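Local coordinates for caprin-1 (Homo sapiens, PDB 4WBP), which binds mRNAs and regulates their transport, translation and stability, and is essential for forming cytoplasmic stress granules together with G3BP1 and G3BP2, at residues P45-E50 with E107-S112; D56-L61 with K92-T97. All coordinates share one frame; numbering follows the deposited sequence.

Contact 1 of 2, residues P45-E50 with E107-S112; sequences PILSEE and ERVFQS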
loop_
_atom_site.group_PDB
_atom_site.type_symbol
_atom_site.label_atom_id
_atom_site.label_comp_id
_atom_site.label_asym_id
_atom_site.label_seq_id
_atom_site.Cartn_x
_atom_site.Cartn_y
_atom_site.Cartn_z
ATOM N N PRO A 45 -9.994 -24.067 12.071
ATOM C CA PRO A 45 -10.074 -22.860 11.252
ATOM C C PRO A 45 -8.938 -21.883 11.534
ATOM O O PRO A 45 -8.516 -21.717 12.680
ATOM C CB PRO A 45 -11.399 -22.243 11.693
ATOM C CG PRO A 45 -12.233 -23.394 12.131
ATOM C CD PRO A 45 -11.297 -24.439 12.651
ATOM N N ILE A 46 -8.440 -21.257 10.476
ATOM C CA ILE A 46 -7.519 -20.147 10.618
ATOM C C ILE A 46 -8.387 -18.949 10.962
ATOM O O ILE A 46 -7.998 -18.073 11.737
ATOM C CB ILE A 46 -6.782 -19.870 9.297
ATOM C CG1 ILE A 46 -6.041 -21.122 8.818
ATOM C CG2 ILE A 46 -5.839 -18.685 9.440
ATOM C CD1 ILE A 46 -5.073 -21.684 9.830
ATOM N N LEU A 47 -9.582 -18.938 10.378
ATOM C CA LEU A 47 -10.548 -17.860 10.543
ATOM C C LEU A 47 -11.941 -18.430 10.786
ATOM O O LEU A 47 -12.233 -19.550 10.374
ATOM C CB LEU A 47 -10.592 -16.996 9.286
ATOM C CG LEU A 47 -9.455 -16.009 9.043
ATOM C CD1 LEU A 47 -9.732 -15.200 7.790
ATOM C CD2 LEU A 47 -9.298 -15.107 10.241
ATOM N N SER A 48 -12.798 -17.662 11.451
ATOM C CA SER A 48 -14.217 -17.992 11.526
ATOM C C SER A 48 -14.938 -16.976 10.632
ATOM O O SER A 48 -14.358 -15.944 10.305
ATOM C CB SER A 48 -14.712 -17.907 12.977
ATOM O OG SER A 48 -14.655 -16.575 13.463
ATOM N N GLU A 49 -16.186 -17.244 10.248
ATOM C CA GLU A 49 -16.923 -16.328 9.369
ATOM C C GLU A 49 -17.016 -14.922 9.946
ATOM O O GLU A 49 -17.022 -13.945 9.205
ATOM C CB GLU A 49 -18.346 -16.831 9.056
ATOM C CG GLU A 49 -19.138 -15.880 8.088
ATOM C CD GLU A 49 -18.742 -15.935 6.609
ATOM O OE1 GLU A 49 -18.614 -14.857 5.975
ATOM O OE2 GLU A 49 -18.518 -17.046 6.104
ATOM N N GLU A 50 -17.076 -14.818 11.269
ATOM C CA GLU A 50 -17.148 -13.508 11.902
ATOM C C GLU A 50 -15.865 -12.717 11.663
ATOM O O GLU A 50 -15.911 -11.535 11.324
ATOM C CB GLU A 50 -17.416 -13.646 13.403
ATOM C CG GLU A 50 -17.293 -12.338 14.172
ATOM C CD GLU A 50 -18.245 -11.266 13.673
ATOM O OE1 GLU A 50 -19.377 -11.609 13.268
ATOM O OE2 GLU A 50 -17.861 -10.078 13.686
ATOM N N GLU A 107 -2.705 -11.341 12.440
ATOM C CA GLU A 107 -1.500 -11.965 12.970
ATOM C C GLU A 107 -1.586 -13.471 12.784
ATOM O O GLU A 107 -0.643 -14.106 12.312
ATOM C CB GLU A 107 -1.372 -11.649 14.459
ATOM C CG GLU A 107 -0.343 -10.587 14.803
ATOM C CD GLU A 107 -0.487 -10.096 16.233
ATOM O OE1 GLU A 107 -1.177 -10.770 17.028
ATOM O OE2 GLU A 107 0.077 -9.030 16.558
ATOM N N ARG A 108 -2.733 -14.033 13.149
ATOM C CA ARG A 108 -2.968 -15.465 13.005
ATOM C C ARG A 108 -2.981 -15.894 11.536
ATOM O O ARG A 108 -2.484 -16.971 11.190
ATOM C CB ARG A 108 -4.251 -15.870 13.734
ATOM C CG ARG A 108 -4.083 -15.876 15.249
ATOM C CD ARG A 108 -5.192 -16.629 15.966
ATOM N NE ARG A 108 -6.424 -15.850 16.030
ATOM C CZ ARG A 108 -7.413 -15.928 15.147
ATOM N NH1 ARG A 108 -7.323 -16.759 14.118
ATOM N NH2 ARG A 108 -8.494 -15.174 15.295
ATOM N N VAL A 109 -3.538 -15.044 10.677
ATOM C CA VAL A 109 -3.549 -15.322 9.243
ATOM C C VAL A 109 -2.126 -15.367 8.683
ATOM O O VAL A 109 -1.782 -16.258 7.903
ATOM C CB VAL A 109 -4.379 -14.277 8.469
ATOM C CG1 VAL A 109 -4.255 -14.495 6.966
ATOM C CG2 VAL A 109 -5.836 -14.328 8.905
ATOM N N PHE A 110 -1.305 -14.405 9.093
ATOM C CA PHE A 110 0.098 -14.349 8.695
ATOM C C PHE A 110 0.829 -15.588 9.183
ATOM O O PHE A 110 1.629 -16.182 8.458
ATOM C CB PHE A 110 0.779 -13.114 9.291
ATOM C CG PHE A 110 0.506 -11.841 8.542
ATOM C CD1 PHE A 110 -0.064 -11.867 7.281
ATOM C CD2 PHE A 110 0.830 -10.616 9.102
ATOM C CE1 PHE A 110 -0.310 -10.693 6.595
ATOM C CE2 PHE A 110 0.586 -9.439 8.422
ATOM C CZ PHE A 110 0.016 -9.478 7.167
ATOM N N GLN A 111 0.540 -15.975 10.421
ATOM C CA GLN A 111 1.273 -17.044 11.080
ATOM C C GLN A 111 0.806 -18.418 10.612
ATOM O O GLN A 111 1.451 -19.428 10.892
ATOM C CB GLN A 111 1.119 -16.915 12.596
ATOM C CG GLN A 111 1.930 -15.772 13.192
ATOM C CD GLN A 111 1.593 -15.508 14.647
ATOM O OE1 GLN A 111 0.947 -16.322 15.305
ATOM N NE2 GLN A 111 2.026 -14.359 15.155
ATOM N N SER A 112 -0.313 -18.451 9.894
ATOM C CA SER A 112 -0.796 -19.693 9.299
ATOM C C SER A 112 0.106 -20.137 8.150
ATOM O O SER A 112 0.181 -21.325 7.833
ATOM C CB SER A 112 -2.227 -19.523 8.790
ATOM O OG SER A 112 -2.247 -18.823 7.559
#
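Ser112, whose methylene packs against Ile46, has its OG gripped twice on its own side of the contact: OG donates to Val109 O at 2.6 Å, and it also pairs with Tyr114 N. The hydroxyl sits in the crowded position between backbone N and carbonyl carbon (chi1 78°), from where it reaches back to the carbonyl one turn earlier, tilted moderately from that carbonyl's plane. The CB beside it serves Ile46: CD1 of Ile46 comes to 3.7 Å from Ser112 CB and CG2 of Ile46 to 3.8 Å from the same carbon, so two branches of one side chain press on the methylene from the same side. Ile46 CG2 also faces Val109, with 4.4 Å to Val109 CG2. With an alanine at Ile46 these outer carbons are gone, which would probably open a gap beside Ser112 CB and leave Val109 less firmly covered. Leu47 continues the apolar strip: its CD2 approaches Val109 CG2 to 3.8 Å, the two side chains crossing at a slant. Beside this strip Arg108 bends at chi3 (-77°), which brings its guanidinium over to the loop. Ile46 O lies at the guanidinium edge, near its plane, 2.8 Å from NH1 of Arg108; the bond is weak because the angle at the hydrogen is only 123°. The firmer hold on Arg108 is the salt bridge from NH2 to Glu51 OE2, while OE1 of that carboxylate takes the backbone N of Ser48, the N-cap of helix 49-62. Within the dimerization domain, the contact thus lays the lead-in to helix 49-62 against helix 99-112, with Leu47 resting on Leu52 and Leu55 of the former and Val109 reaching Val24 of helix 3-27.

Contact 2 of 2, residues D56-L61 with K92-T97; sequences DEFYKL and KPVCGT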
loop_
_atom_site.group_PDB
_atom_site.type_symbol
_atom_site.label_atom_id
_atom_site.label_comp_id
_atom_site.label_asym_id
_atom_site.label_seq_id
_atom_site.Cartn_x
_atom_site.Cartn_y
_atom_site.Cartn_z
ATOM N N ASP A 56 -13.406 -8.361 5.807
ATOM C CA ASP A 56 -14.121 -7.869 4.635
ATOM C C ASP A 56 -14.519 -6.415 4.860
ATOM O O ASP A 56 -14.425 -5.581 3.957
ATOM C CB ASP A 56 -15.380 -8.703 4.391
ATOM C CG ASP A 56 -15.072 -10.141 4.018
ATOM O OD1 ASP A 56 -14.030 -10.385 3.377
ATOM O OD2 ASP A 56 -15.873 -11.032 4.374
ATOM N N GLU A 57 -14.966 -6.125 6.079
ATOM C CA GLU A 57 -15.433 -4.796 6.458
ATOM C C GLU A 57 -14.305 -3.771 6.595
ATOM O O GLU A 57 -14.452 -2.614 6.195
ATOM C CB GLU A 57 -16.202 -4.883 7.776
ATOM C CG GLU A 57 -17.368 -3.923 7.881
ATOM C CD GLU A 57 -18.519 -4.315 6.975
ATOM O OE1 GLU A 57 -18.721 -5.531 6.759
ATOM O OE2 GLU A 57 -19.219 -3.410 6.475
ATOM N N PHE A 58 -13.181 -4.212 7.153
ATOM C CA PHE A 58 -12.003 -3.367 7.340
ATOM C C PHE A 58 -11.346 -3.038 6.007
ATOM O O PHE A 58 -10.831 -1.925 5.801
ATOM C CB PHE A 58 -11.005 -4.078 8.261
ATOM C CG PHE A 58 -9.759 -3.288 8.545
ATOM C CD1 PHE A 58 -9.735 -2.351 9.563
ATOM C CD2 PHE A 58 -8.605 -3.502 7.810
ATOM C CE1 PHE A 58 -8.586 -1.630 9.836
ATOM C CE2 PHE A 58 -7.452 -2.787 8.078
ATOM C CZ PHE A 58 -7.442 -1.849 9.093
ATOM N N TYR A 59 -11.359 -4.019 5.109
ATOM C CA TYR A 59 -10.807 -3.843 3.777
ATOM C C TYR A 59 -11.411 -2.642 3.067
ATOM O O TYR A 59 -10.702 -1.898 2.391
ATOM C CB TYR A 59 -11.050 -5.089 2.930
ATOM C CG TYR A 59 -10.669 -4.876 1.491
ATOM C CD1 TYR A 59 -9.342 -4.758 1.127
ATOM C CD2 TYR A 59 -11.631 -4.762 0.503
ATOM C CE1 TYR A 59 -8.976 -4.550 -0.175
ATOM C CE2 TYR A 59 -11.273 -4.549 -0.807
ATOM C CZ TYR A 59 -9.942 -4.445 -1.135
ATOM O OH TYR A 59 -9.572 -4.235 -2.436
ATOM N N LYS A 60 -12.720 -2.469 3.214
ATOM C CA LYS A 60 -13.411 -1.322 2.642
ATOM C C LYS A 60 -12.873 -0.014 3.201
ATOM O O LYS A 60 -12.773 0.986 2.491
ATOM C CB LYS A 60 -14.913 -1.418 2.883
ATOM C CG LYS A 60 -15.623 -2.347 1.927
ATOM C CD LYS A 60 -17.096 -2.432 2.260
ATOM C CE LYS A 60 -17.846 -3.190 1.190
ATOM N NZ LYS A 60 -19.309 -3.259 1.475
ATOM N N LEU A 61 -12.543 -0.029 4.487
ATOM C CA LEU A 61 -12.073 1.170 5.160
ATOM C C LEU A 61 -10.679 1.544 4.686
ATOM O O LEU A 61 -10.389 2.723 4.489
ATOM C CB LEU A 61 -12.059 0.963 6.675
ATOM C CG LEU A 61 -13.395 0.622 7.335
ATOM C CD1 LEU A 61 -13.203 0.413 8.828
ATOM C CD2 LEU A 61 -14.417 1.713 7.068
ATOM N N LYS A 92 -9.290 1.134 19.940
ATOM C CA LYS A 92 -10.162 2.186 19.463
ATOM C C LYS A 92 -11.190 1.441 18.631
ATOM O O LYS A 92 -10.833 0.514 17.902
ATOM C CB LYS A 92 -9.354 3.146 18.592
ATOM C CG LYS A 92 -10.131 4.285 17.958
ATOM C CD LYS A 92 -9.249 5.029 16.964
ATOM C CE LYS A 92 -7.911 5.403 17.591
ATOM N NZ LYS A 92 -6.948 5.955 16.597
ATOM N N PRO A 93 -12.472 1.821 18.739
ATOM C CA PRO A 93 -13.487 1.029 18.038
ATOM C C PRO A 93 -13.350 1.068 16.518
ATOM O O PRO A 93 -13.075 2.118 15.935
ATOM C CB PRO A 93 -14.806 1.680 18.473
ATOM C CG PRO A 93 -14.428 3.047 18.942
ATOM C CD PRO A 93 -13.067 2.901 19.544
ATOM N N VAL A 94 -13.546 -0.091 15.898
ATOM C CA VAL A 94 -13.555 -0.226 14.447
ATOM C C VAL A 94 -14.244 -1.538 14.068
ATOM O O VAL A 94 -14.013 -2.567 14.701
ATOM C CB VAL A 94 -12.123 -0.167 13.855
ATOM C CG1 VAL A 94 -11.235 -1.252 14.457
ATOM C CG2 VAL A 94 -12.156 -0.262 12.336
ATOM N N CYS A 95 -15.108 -1.486 13.056
ATOM C CA CYS A 95 -15.880 -2.652 12.616
ATOM C C CYS A 95 -16.677 -3.331 13.733
ATOM O O CYS A 95 -16.997 -4.514 13.639
ATOM C CB CYS A 95 -14.967 -3.680 11.939
ATOM S SG CYS A 95 -14.014 -3.037 10.549
ATOM N N GLY A 96 -16.997 -2.583 14.784
ATOM C CA GLY A 96 -17.748 -3.133 15.897
ATOM C C GLY A 96 -16.842 -3.843 16.885
ATOM O O GLY A 96 -17.309 -4.548 17.780
ATOM N N THR A 97 -15.538 -3.648 16.719
ATOM C CA THR A 97 -14.539 -4.283 17.569
ATOM C C THR A 97 -13.354 -3.336 17.732
ATOM O O THR A 97 -13.510 -2.124 17.606
ATOM C CB THR A 97 -14.081 -5.648 17.003
ATOM O OG1 THR A 97 -12.886 -6.073 17.670
ATOM C CG2 THR A 97 -13.811 -5.556 15.510
#
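Cys95 is the hub of this contact, its thiol lying against a turn of helix 49-62. SG stands 3.7 Å from the backbone N of Phe58 and 3.9 Å from Phe58 CB, and Glu57 CB lies 4.0 Å from SG, while the rest of that side chain leads away; these are van der Waals contacts, with no polar bond joining the two segments. SG is anti to the carbonyl carbon of Cys95 (chi1 -56°), and this rotation sends it from the turn toward the helix. Val94, the next residue back, presents one methyl: CG2 touches Leu61 CD1 at 3.7 Å, the two side chains running past each other in opposite directions. The same Leu61 CD1 lies 3.9 Å from Cys95 SG, so a single methyl touches both Val94 and Cys95. Phe58 offers its ring edge rather than a face, with Cys95 SG and Val94 CG2 both near the ring plane and CG2 4.2 Å from CD1. Cys95 occupies the first corner of a type I' turn, the two-residue loop of a small beta-hairpin, closed by the backbone hydrogen bonds Val94 N to Thr97 O and Thr97 N to Val94 O. The tip of this hairpin, formed by strands 93-94 and 97-98, leans on helix 49-62, while Phe58 and Val94 both pack on Tyr99 and Leu102 of helix 99-112, and helix 77-88 adds Leu86 against Phe58 and His82 against Leu61.

In the fold
Both contacts use helix 49-62: contact 1 involves its N-terminal start and the loop before it, contact 2 its later turns. Along the chain, contact 2 falls between the two segments of contact 1; their centres lie about 16 Å apart and their nearest atoms about 5 Å, so the two do not touch. Each is partly buried, mixing two buried residues with more exposed ones, so neither is purely core or surface. Their chemistry differs: contact 1 adds a weak bond from the exposed Arg108 to a carbonyl to its apolar strip, whereas contact 2 is joined by apolar and sulfur packing alone. Helix 99-112 links them, entering contact 1 directly and backing Phe58 and Val94 in contact 2.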